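PDB 6XTZ: dally-like, isoform A from Drosophila melanogaster, which probably acts as a cell-surface heparan sulfate proteoglycan that binds Hedgehog and Wnt proteins, its glypican core taking up the palmitoleate lipid of Wnt. Local coordinates for residues Gln63-Glu66 against Gly67-Asp71; Asp225-Gly228 against Ala229-Met233; Pro510-Thr513 against Lys514-Ala517; Cys258-Tyr261 against Gln262-Phe265; Lys70-Ile73 against Ser74-Ser77. The protein carries 5 engineered substitutions. All blocks are in the same frame, centred on the assembly; numbering follows the deposited sequence. Where two conformers were deposited one is given.

Contact 1. Residues Gln63-Glu66 against Gly67-Asp71; sequences QQLE and GHTKD
Thr69 lays its methyl against Leu65, one turn back along helix 51-110, with Thr69 CG2 3.8 Å from Leu65 CD1 and the two side chains meeting at a slant. The hydroxyl of the same threonine serves the backbone. A chi1 of 61° sets OG1 between its own backbone N and carbonyl carbon, from where Thr69 OG1 donates to Leu65 O at 3.1 Å. Thr69 N reaches the same Leu65 O at 3.0 Å, from the opposite face of the carbonyl plane, and one residue thus grips the oxygen twice. A valine in its place would probably leave Leu65 O with the main-chain N-H as its one donor in this turn. One residue earlier, His68 N binds Gln64 O at 3.0 Å. The polar ends of these two side chains lead elsewhere: Gln64 OE1 to Gln234 NE2, His68 NE2 to Ser466 OG. Leu65 itself is buried against Ile255 and Cys258 of helix 248-258 and Val467 of helix 459-467. The example illustrates how a threonine can serve within a helix: its hydroxyl is satisfied by the preceding turn, and its methyl is left to extend the apolar face begun by Leu65.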
loop_
_atom_site.group_PDB
_atom_site.type_symbol
_atom_site.label_atom_id
_atom_site.label_comp_id
_atom_site.label_asym_id
_atom_site.label_seq_id
_atom_site.Cartn_x
_atom_site.Cartn_y
_atom_site.Cartn_z
ATOM N N GLN A 63 27.487 4.982 0.068
ATOM C CA GLN A 63 27.055 4.215 1.232
ATOM C C GLN A 63 26.127 5.023 2.131
ATOM O O GLN A 63 25.233 4.451 2.763
ATOM C CB GLN A 63 28.267 3.726 2.024
ATOM C CG GLN A 63 29.074 2.654 1.310
ATOM C CD GLN A 63 30.288 2.211 2.103
ATOM O OE1 GLN A 63 30.474 2.610 3.254
ATOM N NE2 GLN A 63 31.123 1.380 1.490
ATOM N N GLN A 64 26.321 6.342 2.205
ATOM C CA GLN A 64 25.432 7.165 3.020
ATOM C C GLN A 64 24.040 7.252 2.408
ATOM O O GLN A 64 23.037 7.200 3.127
ATOM C CB GLN A 64 26.024 8.562 3.209
ATOM C CG GLN A 64 27.204 8.612 4.170
ATOM C CD GLN A 64 27.762 10.014 4.337
ATOM O OE1 GLN A 64 27.327 10.953 3.669
ATOM N NE2 GLN A 64 28.731 10.162 5.232
ATOM N N LEU A 65 23.957 7.386 1.082
ATOM C CA LEU A 65 22.651 7.438 0.433
ATOM C C LEU A 65 21.950 6.088 0.506
ATOM O O LEU A 65 20.751 6.020 0.798
ATOM C CB LEU A 65 22.795 7.896 -1.019
ATOM C CG LEU A 65 21.497 7.942 -1.834
ATOM C CD1 LEU A 65 20.430 8.752 -1.113
ATOM C CD2 LEU A 65 21.744 8.505 -3.227
ATOM N N GLU A 66 22.682 5.003 0.248
ATOM C CA GLU A 66 22.078 3.677 0.323
ATOM C C GLU A 66 21.675 3.332 1.752
ATOM O O GLU A 66 20.655 2.668 1.971
ATOM C CB GLU A 66 23.035 2.627 -0.239
ATOM C CG GLU A 66 23.049 2.578 -1.759
ATOM C CD GLU A 66 24.023 1.555 -2.312
ATOM O OE1 GLU A 66 25.030 1.255 -1.632
ATOM O OE2 GLU A 66 23.779 1.050 -3.429
ATOM N N GLY A 67 22.456 3.779 2.736
ATOM C CA GLY A 67 22.084 3.543 4.121
ATOM C C GLY A 67 20.846 4.317 4.536
ATOM O O GLY A 67 19.970 3.784 5.223
ATOM N N HIS A 68 20.752 5.584 4.119
ATOM C CA HIS A 68 19.613 6.409 4.507
ATOM C C HIS A 68 18.318 5.899 3.884
ATOM O O HIS A 68 17.281 5.848 4.554
ATOM C CB HIS A 68 19.862 7.865 4.115
ATOM C CG HIS A 68 18.765 8.800 4.524
ATOM N ND1 HIS A 68 18.799 9.520 5.699
ATOM C CD2 HIS A 68 17.604 9.134 3.911
ATOM C CE1 HIS A 68 17.708 10.258 5.793
ATOM N NE2 HIS A 68 16.966 10.041 4.722
ATOM N N THR A 69 18.356 5.519 2.605
ATOM C CA THR A 69 17.148 5.018 1.958
ATOM C C THR A 69 16.762 3.647 2.495
ATOM O O THR A 69 15.572 3.344 2.639
ATOM C CB THR A 69 17.340 4.966 0.442
ATOM O OG1 THR A 69 18.418 4.078 0.124
ATOM C CG2 THR A 69 17.649 6.352 -0.105
ATOM N N LYS A 70 17.752 2.804 2.802
ATOM C CA LYS A 70 17.451 1.481 3.345
ATOM C C LYS A 70 16.721 1.584 4.678
ATOM O O LYS A 70 15.767 0.839 4.930
ATOM C CB LYS A 70 18.738 0.669 3.500
ATOM C CG LYS A 70 18.533 -0.712 4.101
ATOM C CD LYS A 70 19.855 -1.446 4.262
ATOM C CE LYS A 70 19.654 -2.823 4.875
ATOM N NZ LYS A 70 18.805 -3.697 4.017
ATOM N N ASP A 71 17.152 2.506 5.542
ATOM C CA ASP A 71 16.498 2.675 6.834
ATOM C C ASP A 71 15.086 3.226 6.673
ATOM O O ASP A 71 14.163 2.799 7.377
ATOM C CB ASP A 71 17.334 3.590 7.728
ATOM C CG ASP A 71 16.689 3.836 9.076
ATOM O OD1 ASP A 71 16.581 2.875 9.865
ATOM O OD2 ASP A 71 16.292 4.988 9.348
#

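Contact 2. Residues Asp225-Gly228 against Ala229-Met233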
loop_
_atom_site.group_PDB
_atom_site.type_symbol
_atom_site.label_atom_id
_atom_site.label_comp_id
_atom_site.label_asym_id
_atom_site.label_seq_id
_atom_site.Cartn_x
_atom_site.Cartn_y
_atom_site.Cartn_z
ATOM N N ASP A 225 26.428 6.130 -12.756
ATOM C CA ASP A 225 26.097 7.517 -13.066
ATOM C C ASP A 225 25.660 8.280 -11.824
ATOM O O ASP A 225 25.877 9.495 -11.733
ATOM C CB ASP A 225 25.008 7.581 -14.137
ATOM C CG ASP A 225 25.509 7.149 -15.503
ATOM O OD1 ASP A 225 26.703 6.801 -15.621
ATOM O OD2 ASP A 225 24.709 7.161 -16.462
ATOM N N CYS A 226 25.049 7.590 -10.857
ATOM C CA CYS A 226 24.665 8.250 -9.615
ATOM C C CYS A 226 25.886 8.626 -8.789
ATOM O O CYS A 226 25.925 9.705 -8.186
ATOM C CB CYS A 226 23.733 7.352 -8.800
ATOM S SG CYS A 226 23.629 7.815 -7.053
ATOM N N THR A 227 26.888 7.745 -8.743
ATOM C CA THR A 227 28.084 8.019 -7.953
ATOM C C THR A 227 28.760 9.308 -8.402
ATOM O O THR A 227 29.172 10.121 -7.568
ATOM C CB THR A 227 29.058 6.845 -8.049
ATOM O OG1 THR A 227 28.388 5.635 -7.677
ATOM C CG2 THR A 227 30.248 7.063 -7.125
ATOM N N GLY A 228 28.862 9.523 -9.715
ATOM C CA GLY A 228 29.524 10.720 -10.209
ATOM C C GLY A 228 28.818 11.997 -9.795
ATOM O O GLY A 228 29.439 12.924 -9.268
ATOM N N ALA A 229 27.505 12.063 -10.028
ATOM C CA ALA A 229 26.750 13.261 -9.675
ATOM C C ALA A 229 26.685 13.464 -8.168
ATOM O O ALA A 229 26.635 14.607 -7.699
ATOM C CB ALA A 229 25.340 13.183 -10.258
ATOM N N LEU A 230 26.691 12.374 -7.398
ATOM C CA LEU A 230 26.582 12.483 -5.947
ATOM C C LEU A 230 27.835 13.104 -5.340
ATOM O O LEU A 230 27.745 13.925 -4.421
ATOM C CB LEU A 230 26.319 11.100 -5.350
ATOM C CG LEU A 230 25.819 11.006 -3.911
ATOM C CD1 LEU A 230 24.487 11.723 -3.771
ATOM C CD2 LEU A 230 25.686 9.547 -3.505
ATOM N N THR A 231 29.010 12.729 -5.844
ATOM C CA THR A 231 30.255 13.247 -5.288
ATOM C C THR A 231 30.510 14.684 -5.720
ATOM O O THR A 231 31.012 15.490 -4.928
ATOM C CB THR A 231 31.418 12.355 -5.706
ATOM O OG1 THR A 231 31.578 12.426 -7.125
ATOM C CG2 THR A 231 31.125 10.933 -5.323
ATOM N N LYS A 232 30.180 15.019 -6.970
ATOM C CA LYS A 232 30.289 16.404 -7.415
ATOM C C LYS A 232 29.410 17.322 -6.579
ATOM O O LYS A 232 29.771 18.480 -6.336
ATOM C CB LYS A 232 29.922 16.510 -8.897
ATOM C CG LYS A 232 30.129 17.892 -9.499
ATOM C CD LYS A 232 29.696 17.924 -10.956
ATOM C CE LYS A 232 29.859 19.310 -11.553
ATOM N NZ LYS A 232 29.405 19.363 -12.970
ATOM N N MET A 233 28.269 16.817 -6.110
ATOM C CA MET A 233 27.357 17.628 -5.315
ATOM C C MET A 233 27.832 17.750 -3.873
ATOM O O MET A 233 27.842 18.848 -3.308
ATOM C CB MET A 233 25.946 17.031 -5.371
ATOM C CG MET A 233 24.883 17.812 -4.612
ATOM S SD MET A 233 24.701 17.308 -2.891
ATOM C CE MET A 233 24.341 15.562 -3.080
#
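Thr231, with chi1 at 65°, swings OG1 back to Gly228 O, 3.1 Å away, and drops the methyl CG2 beside its own backbone N, where it sits 3.1 Å from Thr227 O. Leu230 has CG opposite the backbone N (chi1 -165°), which sends its branched end past Cys226; Leu230 CD2 comes within 4.5 Å of Cys226 SG, a loose apolar touch. Gly228 O holds two donors, Thr231 OG1 and Lys232 N, the latter at 3.2 Å, and both approach from the same face of the carbonyl plane. The remaining backbone bonds are uneven. Leu230 N lies 2.9 Å from Cys226 O, whereas the bond from Ala229 N to Asp225 O is long and weak at 3.5 Å, near the start of this short helix. Helix 224-234 is fastened to its surroundings along the face of Cys226, Leu230 and Thr231. Cys226 is joined by a disulfide to Cys258, the last residue of helix 248-258; Leu230 wedges between Ile255 of that helix and Ser61 and Leu65 of helix 51-110, and Thr231 rests on Ala58 of the same long helix.

Contact 3. Residues Pro510-Thr513 against Lys514-Ala517; sequences PAST and KQTA
The chain runs extended through Ala511 and Ser512 and turns into helical geometry at Thr513, and Ser512 thereby becomes the N-cap of helix 513-538. Two reciprocal bonds, both weak, join the cap to the first turn. Ser512 OG, brought round to face that turn by a chi1 of 61°, accepts from Gln515 N at 3.5 Å. In return the Gln515 side chain stretches back along the incoming chain, and Gln515 OE1 accepts from Ser512 N at 3.4 Å in a nearly straight bond (164°). The exchange closes tightly around the serine hydroxyl, for Gln515 CG passes 3.3 Å from Ser512 OG. Behind it, regular helical bonding begins with Thr516 N to Ser512 O at 3.2 Å and Ala517 N to Thr513 O at 3.0 Å. The amide of Gln515 is engaged on both its atoms. A bound water lies within bonding distance of Gln515 OE1, at 2.8 Å, and of Pro510 O, and may bridge them, while Gln515 NE2 donates to Arg221 O in a neighbouring loop. Pro510 O is also reached by Asn223 ND2, so the cap is tied to the chain that leads into helix 224-234. These outside partners hold the glutamine amide in place. Ser512 and Gln515 together form a capping box, with a neutral glutamine in the role often played by glutamate, and it opens the last helix of the glypican core.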
loop_
_atom_site.group_PDB
_atom_site.type_symbol
_atom_site.label_atom_id
_atom_site.label_comp_id
_atom_site.label_asym_id
_atom_site.label_seq_id
_atom_site.Cartn_x
_atom_site.Cartn_y
_atom_site.Cartn_z
ATOM N N PRO A 510 18.792 9.191 -16.011
ATOM C CA PRO A 510 19.417 8.728 -14.759
ATOM C C PRO A 510 19.034 7.313 -14.371
ATOM O O PRO A 510 19.793 6.662 -13.643
ATOM C CB PRO A 510 18.920 9.742 -13.718
ATOM C CG PRO A 510 18.481 10.931 -14.510
ATOM C CD PRO A 510 17.968 10.394 -15.809
ATOM N N ALA A 511 17.888 6.814 -14.826
ATOM C CA ALA A 511 17.457 5.456 -14.519
ATOM C C ALA A 511 17.950 4.517 -15.611
ATOM O O ALA A 511 17.629 4.704 -16.790
ATOM C CB ALA A 511 15.937 5.389 -14.390
ATOM N N SER A 512 18.727 3.512 -15.221
ATOM C CA SER A 512 19.248 2.543 -16.169
ATOM C C SER A 512 18.223 1.446 -16.438
ATOM O O SER A 512 17.279 1.235 -15.671
ATOM C CB SER A 512 20.549 1.929 -15.650
ATOM O OG SER A 512 20.337 1.240 -14.431
ATOM N N THR A 513 18.429 0.736 -17.550
ATOM C CA THR A 513 17.519 -0.343 -17.917
ATOM C C THR A 513 17.513 -1.454 -16.874
ATOM O O THR A 513 16.478 -2.095 -16.655
ATOM C CB THR A 513 17.898 -0.903 -19.288
ATOM O OG1 THR A 513 18.014 0.174 -20.226
ATOM C CG2 THR A 513 16.834 -1.882 -19.781
ATOM N N LYS A 514 18.652 -1.699 -16.222
ATOM C CA LYS A 514 18.699 -2.731 -15.192
ATOM C C LYS A 514 17.848 -2.349 -13.987
ATOM O O LYS A 514 17.201 -3.209 -13.380
ATOM C CB LYS A 514 20.146 -2.987 -14.769
ATOM C CG LYS A 514 20.295 -4.018 -13.658
ATOM C CD LYS A 514 21.748 -4.191 -13.242
ATOM C CE LYS A 514 21.882 -5.202 -12.114
ATOM N NZ LYS A 514 23.299 -5.406 -11.705
ATOM N N GLN A 515 17.829 -1.063 -13.632
ATOM C CA GLN A 515 17.062 -0.631 -12.467
ATOM C C GLN A 515 15.563 -0.723 -12.724
ATOM O O GLN A 515 14.809 -1.207 -11.871
ATOM C CB GLN A 515 17.458 0.792 -12.073
ATOM C CG GLN A 515 18.863 0.910 -11.500
ATOM C CD GLN A 515 19.240 2.342 -11.168
ATOM O OE1 GLN A 515 18.840 3.278 -11.862
ATOM N NE2 GLN A 515 20.006 2.520 -10.098
ATOM N N THR A 516 15.110 -0.269 -13.895
ATOM C CA THR A 516 13.684 -0.328 -14.195
ATOM C C THR A 516 13.213 -1.762 -14.406
ATOM O O THR A 516 12.033 -2.062 -14.193
ATOM C CB THR A 516 13.361 0.521 -15.423
ATOM O OG1 THR A 516 13.894 -0.106 -16.594
ATOM C CG2 THR A 516 13.966 1.907 -15.278
ATOM N N ALA A 517 14.113 -2.658 -14.817
ATOM C CA ALA A 517 13.733 -4.059 -14.956
ATOM C C ALA A 517 13.517 -4.709 -13.597
ATOM O O ALA A 517 12.640 -5.568 -13.453
ATOM C CB ALA A 517 14.792 -4.821 -15.753
HETATM O O HOH W 1 17.892 5.758 -11.118
#

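Contact 4. Residues Cys258-Tyr261 against Gln262-Phe265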
loop_
_atom_site.group_PDB
_atom_site.type_symbol
_atom_site.label_atom_id
_atom_site.label_comp_id
_atom_site.label_asym_id
_atom_site.label_seq_id
_atom_site.Cartn_x
_atom_site.Cartn_y
_atom_site.Cartn_z
ATOM N N CYS A 258 19.634 9.966 -8.733
ATOM C CA CYS A 258 20.088 8.705 -8.157
ATOM C C CYS A 258 18.921 7.756 -7.916
ATOM O O CYS A 258 19.039 6.544 -8.129
ATOM C CB CYS A 258 20.843 8.964 -6.853
ATOM S SG CYS A 258 22.548 9.535 -7.059
ATOM N N LEU A 259 17.780 8.292 -7.480
ATOM C CA LEU A 259 16.597 7.495 -7.181
ATOM C C LEU A 259 15.534 7.607 -8.270
ATOM O O LEU A 259 14.346 7.406 -7.999
ATOM C CB LEU A 259 16.013 7.905 -5.830
ATOM C CG LEU A 259 16.989 7.974 -4.653
ATOM C CD1 LEU A 259 16.249 8.360 -3.379
ATOM C CD2 LEU A 259 17.718 6.651 -4.474
ATOM N N HIS A 260 15.939 7.921 -9.503
ATOM C CA HIS A 260 14.964 8.126 -10.569
ATOM C C HIS A 260 14.277 6.834 -10.989
ATOM O O HIS A 260 13.201 6.891 -11.592
ATOM C CB HIS A 260 15.629 8.775 -11.783
ATOM C CG HIS A 260 14.657 9.220 -12.832
ATOM N ND1 HIS A 260 13.662 10.139 -12.580
ATOM C CD2 HIS A 260 14.520 8.864 -14.130
ATOM C CE1 HIS A 260 12.958 10.335 -13.681
ATOM N NE2 HIS A 260 13.458 9.573 -14.636
ATOM N N TYR A 261 14.864 5.675 -10.681
ATOM C CA TYR A 261 14.200 4.411 -10.970
ATOM C C TYR A 261 12.903 4.244 -10.189
ATOM O O TYR A 261 12.145 3.309 -10.471
ATOM C CB TYR A 261 15.143 3.240 -10.676
ATOM C CG TYR A 261 15.536 3.094 -9.221
ATOM C CD1 TYR A 261 16.637 3.766 -8.705
ATOM C CD2 TYR A 261 14.813 2.271 -8.365
ATOM C CE1 TYR A 261 17.001 3.631 -7.376
ATOM C CE2 TYR A 261 15.170 2.130 -7.038
ATOM C CZ TYR A 261 16.262 2.812 -6.548
ATOM O OH TYR A 261 16.615 2.669 -5.226
ATOM N N GLN A 262 12.633 5.121 -9.224
ATOM C CA GLN A 262 11.416 5.093 -8.429
ATOM C C GLN A 262 10.349 6.046 -8.952
ATOM O O GLN A 262 9.365 6.296 -8.249
ATOM C CB GLN A 262 11.736 5.435 -6.973
ATOM C CG GLN A 262 12.765 4.532 -6.327
ATOM C CD GLN A 262 13.236 5.057 -4.986
ATOM O OE1 GLN A 262 12.926 6.184 -4.604
ATOM N NE2 GLN A 262 13.992 4.242 -4.264
ATOM N N HIS A 263 10.519 6.581 -10.164
ATOM C CA HIS A 263 9.624 7.632 -10.645
ATOM C C HIS A 263 8.204 7.113 -10.830
ATOM O O HIS A 263 7.258 7.637 -10.231
ATOM C CB HIS A 263 10.154 8.223 -11.952
ATOM C CG HIS A 263 9.392 9.424 -12.419
ATOM N ND1 HIS A 263 9.589 10.681 -11.888
ATOM C CD2 HIS A 263 8.421 9.557 -13.354
ATOM C CE1 HIS A 263 8.779 11.539 -12.484
ATOM N NE2 HIS A 263 8.059 10.883 -13.376
ATOM N N GLU A 264 8.039 6.100 -11.689
ATOM C CA GLU A 264 6.732 5.482 -11.883
ATOM C C GLU A 264 6.199 4.913 -10.578
ATOM O O GLU A 264 5.012 5.059 -10.263
ATOM C CB GLU A 264 6.822 4.377 -12.936
ATOM C CG GLU A 264 6.918 4.853 -14.374
ATOM C CD GLU A 264 7.272 3.726 -15.327
ATOM O OE1 GLU A 264 8.460 3.342 -15.377
ATOM O OE2 GLU A 264 6.361 3.215 -16.013
ATOM N N PHE A 265 7.068 4.258 -9.805
ATOM C CA PHE A 265 6.643 3.642 -8.555
ATOM C C PHE A 265 6.132 4.684 -7.572
ATOM O O PHE A 265 5.206 4.409 -6.799
ATOM C CB PHE A 265 7.802 2.853 -7.946
ATOM C CG PHE A 265 7.391 1.916 -6.847
ATOM C CD1 PHE A 265 6.886 0.661 -7.143
ATOM C CD2 PHE A 265 7.518 2.286 -5.518
ATOM C CE1 PHE A 265 6.510 -0.207 -6.136
ATOM C CE2 PHE A 265 7.145 1.423 -4.506
ATOM C CZ PHE A 265 6.640 0.176 -4.816
HETATM O O HOH W 2 9.498 3.078 -11.026
#
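Tyr261 O accepts a hydrogen bond from a bound water whose oxygen lies 2.7 Å away, and the same water accepts from Phe265 N at 3.0 Å. It bridges two backbone groups that would be direct partners in a regular helix, at the place where the chain passes from 3-10 spacing into helix 263-283. The bonds just before it span three residues, as in a 3-10 turn: Gln262 N to Leu259 O and His263 N to His260 O, each donor standing well above the carbonyl plane. The ring of Tyr261 leans back over its own main chain (chi1 64°), which lays it alongside the next side chain. Gln262 CG sits over one ring face, 3.5 Å from Tyr261 CE2, in a CH-pi contact, and Gln262 NE2 makes a weak bond to Tyr261 OH at 3.2 Å, the amide standing steeply to the ring. A leucine here would probably take away both the aromatic face and the hydroxyl, leaving the buried Gln262 amide freer to turn. On the other flank the imidazoles of His260 and His263 lie side by side and oblique, His260 CE1 3.8 Å from His263 ND1; His263 also stacks on His500. Because the backbone Gly501 N is the partner of His260 NE2, that nitrogen probably carries no proton and the His260 ring is likely to be neutral. Such a state would suit two imidazoles packed this closely.

Contact 5. Residues Lys70-Ile73 against Ser74-Ser77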
loop_
_atom_site.group_PDB
_atom_site.type_symbol
_atom_site.label_atom_id
_atom_site.label_comp_id
_atom_site.label_asym_id
_atom_site.label_seq_id
_atom_site.Cartn_x
_atom_site.Cartn_y
_atom_site.Cartn_z
ATOM N N LYS A 70 17.752 2.804 2.802
ATOM C CA LYS A 70 17.451 1.481 3.345
ATOM C C LYS A 70 16.721 1.584 4.678
ATOM O O LYS A 70 15.767 0.839 4.930
ATOM C CB LYS A 70 18.738 0.669 3.500
ATOM C CG LYS A 70 18.533 -0.712 4.101
ATOM C CD LYS A 70 19.855 -1.446 4.262
ATOM C CE LYS A 70 19.654 -2.823 4.875
ATOM N NZ LYS A 70 18.805 -3.697 4.017
ATOM N N ASP A 71 17.152 2.506 5.542
ATOM C CA ASP A 71 16.498 2.675 6.834
ATOM C C ASP A 71 15.086 3.226 6.673
ATOM O O ASP A 71 14.163 2.799 7.377
ATOM C CB ASP A 71 17.334 3.590 7.728
ATOM C CG ASP A 71 16.689 3.836 9.076
ATOM O OD1 ASP A 71 16.581 2.875 9.865
ATOM O OD2 ASP A 71 16.292 4.988 9.348
ATOM N N GLN A 72 14.897 4.172 5.751
ATOM C CA GLN A 72 13.575 4.751 5.541
ATOM C C GLN A 72 12.611 3.737 4.938
ATOM O O GLN A 72 11.459 3.631 5.373
ATOM C CB GLN A 72 13.682 5.985 4.643
ATOM C CG GLN A 72 14.394 7.163 5.284
ATOM C CD GLN A 72 13.576 7.803 6.386
ATOM O OE1 GLN A 72 12.358 7.939 6.270
ATOM N NE2 GLN A 72 14.241 8.197 7.466
ATOM N N ILE A 73 13.067 2.979 3.939
ATOM C CA ILE A 73 12.176 2.068 3.230
ATOM C C ILE A 73 11.812 0.875 4.109
ATOM O O ILE A 73 10.642 0.489 4.201
ATOM C CB ILE A 73 12.818 1.620 1.905
ATOM C CG1 ILE A 73 12.947 2.806 0.946
ATOM C CG2 ILE A 73 12.007 0.510 1.271
ATOM C CD1 ILE A 73 13.738 2.490 -0.310
ATOM N N SER A 74 12.807 0.274 4.769
ATOM C CA SER A 74 12.535 -0.912 5.576
ATOM C C SER A 74 11.660 -0.591 6.782
ATOM O O SER A 74 10.867 -1.438 7.211
ATOM C CB SER A 74 13.844 -1.556 6.032
ATOM O OG SER A 74 14.533 -0.716 6.939
ATOM N N ARG A 75 11.788 0.613 7.342
ATOM C CA ARG A 75 10.957 0.987 8.481
ATOM C C ARG A 75 9.510 1.212 8.056
ATOM O O ARG A 75 8.580 0.817 8.769
ATOM C CB ARG A 75 11.532 2.229 9.157
ATOM C CG ARG A 75 10.829 2.640 10.439
ATOM C CD ARG A 75 11.827 3.211 11.435
ATOM N NE ARG A 75 12.904 3.937 10.766
ATOM C CZ ARG A 75 12.860 5.231 10.465
ATOM N NH1 ARG A 75 11.791 5.951 10.775
ATOM N NH2 ARG A 75 13.887 5.805 9.854
ATOM N N MET A 76 9.299 1.843 6.898
ATOM C CA MET A 76 7.946 1.967 6.365
ATOM C C MET A 76 7.377 0.602 6.009
ATOM O O MET A 76 6.222 0.295 6.328
ATOM C CB MET A 76 7.936 2.881 5.140
ATOM C CG MET A 76 6.579 2.949 4.454
ATOM S SD MET A 76 6.622 3.703 2.821
ATOM C CE MET A 76 7.558 2.483 1.904
ATOM N N SER A 77 8.177 -0.230 5.339
ATOM C CA SER A 77 7.729 -1.573 4.985
ATOM C C SER A 77 7.385 -2.387 6.227
ATOM O O SER A 77 6.397 -3.131 6.236
ATOM C CB SER A 77 8.802 -2.280 4.159
ATOM O OG SER A 77 8.395 -3.590 3.804
#
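Both segments belong to one unbroken run of helix 51-110, bonded at regular four-residue spacing, with Ser77 N to Ile73 O at 2.8 Å and Met76 N to Gln72 O at 3.2 Å. Ser74 adds a second hold on the turn before it. Its chi1 of 67° points the hydroxyl back toward that preceding turn, and Ser74 OG donates to Lys70 O at 2.8 Å; Ser74 N meets the same Lys70 O at 3.0 Å from the opposite face of the carbonyl plane. On the exposed side Arg75 folds back to Asp71, its chain bent at chi2 and chi3 away from the usual staggered angles. Asp71 is modelled in two positions; the salt bridge from Arg75 NH2 to Asp71 OD2 rests on one of them, and its short length, 2.6 Å, calls for caution. The oxygen lies close to the guanidinium plane, yet it is approached from above the carboxylate plane. Only NH2 is bonded, and given the second position of Asp71 the pair is probably not fixed. The buried side faces other helices: Ile73 and Met76 pack on Phe459 of helix 459-467, Ile73 also touches Trp460, and Met76 and Ser77 meet helix 185-216, where Ser211 OG bonds Ser77 O.

Contacts 1 and 5 are successive turns of helix 51-110, sharing Lys70 and Asp71; the first is largely at the surface and the second partly buried, with a salt bridge on its solvent side. Contact 4 is the most buried, and its chemistry shifts accordingly to rings, amide and water. It is also the hub: a disulfide joins it to contact 2, Leu65 and Thr69 of contact 1 pack on Cys258 and Leu259, and Pro510, Ala511 and Gln515 of contact 3 lie against His260 and Tyr261. Contacts 3 and 4 both mark helix starts. Contacts 1, 2 and 5 lie within helices and repeat hydroxyl-to-carbonyl bonding, which recurs in weak form in contact 3.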